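Local coordinates for protein dihydroneopterin triphosphate diphosphatase (Escherichia coli O157:H7, PDB 5U7H) that probably hydrolyses dihydroneopterin triphosphate to the monophosphate and pyrophosphate in folate biosynthesis, and can also cleave nucleoside triphosphates such as dATP, at residues V14-Q19 / Q37-S42. Numbering follows the deposited sequence.
With NI (nickel (II) ion), chain F; SO4 (sulfate ion), chain C.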
# COMPACT_ATOMS: atom_id res chain seq x y z
N VAL A 14 -2.05 -1.66 1.90
CA VAL A 14 -1.55 -2.54 2.96
C VAL A 14 -0.37 -1.84 3.61
O VAL A 14 0.70 -1.70 3.00
CB VAL A 14 -1.13 -3.92 2.44
CG1 VAL A 14 -0.79 -4.82 3.60
CG2 VAL A 14 -2.21 -4.55 1.57
N VAL A 15 -0.54 -1.38 4.85
CA VAL A 15 0.59 -0.89 5.63
C VAL A 15 1.36 -2.10 6.15
O VAL A 15 0.87 -2.83 7.02
CB VAL A 15 0.14 0.01 6.80
CG1 VAL A 15 1.37 0.62 7.50
CG2 VAL A 15 -0.78 1.09 6.31
N ILE A 16 2.55 -2.31 5.62
CA ILE A 16 3.45 -3.37 6.09
C ILE A 16 4.40 -2.76 7.11
O ILE A 16 4.98 -1.70 6.86
CB ILE A 16 4.21 -4.01 4.92
CG1 ILE A 16 3.22 -4.72 4.01
CG2 ILE A 16 5.27 -4.96 5.43
CD1 ILE A 16 3.83 -5.15 2.71
N TYR A 17 4.55 -3.42 8.26
CA TYR A 17 5.45 -2.94 9.30
C TYR A 17 6.01 -4.14 10.06
O TYR A 17 5.51 -5.26 9.93
CB TYR A 17 4.77 -1.95 10.25
CG TYR A 17 3.69 -2.54 11.14
CD1 TYR A 17 2.40 -2.73 10.66
CD2 TYR A 17 3.97 -2.89 12.45
CE1 TYR A 17 1.41 -3.27 11.47
CE2 TYR A 17 2.99 -3.44 13.27
CZ TYR A 17 1.71 -3.62 12.77
OH TYR A 17 0.72 -4.16 13.56
N ALA A 18 7.09 -3.91 10.81
CA ALA A 18 7.73 -4.96 11.58
C ALA A 18 7.30 -4.88 13.03
O ALA A 18 7.34 -3.80 13.63
CB ALA A 18 9.25 -4.89 11.48
N GLN A 19 6.92 -6.02 13.61
CA GLN A 19 6.34 -6.03 14.95
C GLN A 19 7.33 -5.52 16.00
O GLN A 19 6.93 -4.83 16.95
CB GLN A 19 5.85 -7.43 15.30
CG GLN A 19 5.07 -7.51 16.60
CD GLN A 19 3.97 -6.46 16.70
OE1 GLN A 19 3.99 -5.62 17.59
NE2 GLN A 19 3.02 -6.51 15.77
N GLN A 37 5.59 4.95 -0.80
CA GLN A 37 4.30 4.45 -0.34
C GLN A 37 4.43 3.08 0.31
O GLN A 37 5.42 2.37 0.13
CB GLN A 37 3.33 4.33 -1.50
CG GLN A 37 3.88 3.50 -2.65
CD GLN A 37 2.80 3.11 -3.64
OE1 GLN A 37 3.07 2.44 -4.65
NE2 GLN A 37 1.57 3.52 -3.36
N SER A 38 3.40 2.72 1.07
CA SER A 38 3.09 1.33 1.35
C SER A 38 2.60 0.64 0.07
O SER A 38 2.52 1.25 -1.00
CB SER A 38 2.03 1.23 2.45
OG SER A 38 2.38 1.99 3.59
N VAL A 39 2.23 -0.63 0.18
CA VAL A 39 1.70 -1.35 -0.97
C VAL A 39 0.29 -0.85 -1.28
O VAL A 39 -0.60 -0.90 -0.43
CB VAL A 39 1.71 -2.87 -0.72
CG1 VAL A 39 0.91 -3.60 -1.76
CG2 VAL A 39 3.14 -3.40 -0.67
N THR A 40 0.08 -0.36 -2.51
CA THR A 40 -1.28 -0.16 -3.00
C THR A 40 -1.47 -0.93 -4.30
O THR A 40 -0.50 -1.31 -4.96
CB THR A 40 -1.63 1.32 -3.23
OG1 THR A 40 -0.95 1.83 -4.39
CG2 THR A 40 -1.26 2.14 -2.01
N GLY A 41 -2.73 -1.18 -4.65
CA GLY A 41 -3.07 -1.83 -5.90
C GLY A 41 -4.55 -1.79 -6.25
O GLY A 41 -5.41 -1.73 -5.36
N SER A 42 -4.86 -1.84 -7.54
CA SER A 42 -6.26 -1.85 -7.97
C SER A 42 -6.88 -3.19 -7.65
O SER A 42 -6.26 -4.24 -7.82
CB SER A 42 -6.38 -1.57 -9.48
OG SER A 42 -6.08 -0.22 -9.77
NI NI F . 0.81 -0.96 -6.37
S SO4 C . -1.18 -1.29 -8.96
O1 SO4 C . -1.75 0.00 -8.59
O2 SO4 C . -0.47 -1.18 -10.24
O3 SO4 C . -0.23 -1.75 -7.91
O4 SO4 C . -2.25 -2.27 -9.09
O HOH W 1 4.09 -0.01 4.67
O HOH W 2 1.80 -0.18 -4.77
O HOH W 3 0.21 0.91 -6.58
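Val14 and Val39 face each other as an antiparallel hydrogen-bonded pair, joining strands 10-18 and 36-42 at the centre of the sheet. The two bonds of the pair are unequal: Val14 N reaches Val39 O at 2.8 Å and nearly straight. The return bond from Val39 N to Val14 O is weak, 3.4 Å long and bent. Beyond it the strands part at Ser38, whose CB presses on Val14 O at 3.3 Å. Its OG, turned beside its own backbone N, donates to a water that in turn donates to Ile16 O, so a solvent molecule bridges the strands where direct pairing stops.

Val39 can be followed outward. Its CB sits 4.4 Å from Val14 CB, on the same face of the sheet. CG1 lies anti to the backbone N (chi1 168°), which places CG2 anti to the carbonyl carbon and in contact with Ile16 CD1 at 3.9 Å. The CD1 end of Ile16, extended at chi2 169°, reaches toward Val39, and the two side chains run aslant to each other. Helix 49-61 closes this face, with Ala53 and Val57 on Val14, Val61 on Ile16 and Glu60 on Val39. Val15 points to the other face, against helix 136-147.

One residue beyond Val39, Thr40 O binds the nickel ion at 2.0 Å, together with Glu60, Glu117, a sulfate oxygen and two waters; magnesium probably occupies this site in the working enzyme. One of these waters accepts from Thr40 N and donates to Gln37 OE1, while Ser42 N donates a hydrogen bond to another oxygen of the sulfate, which Lys7 also binds. A strand paired within the core thus delivers a backbone carbonyl to the metal just ahead of the Nudix box, which begins at Gly41, as befits the Nudix fold, whose central mixed sheet packs against a helix, here 49-61, supplying metal-binding glutamates such as Glu60.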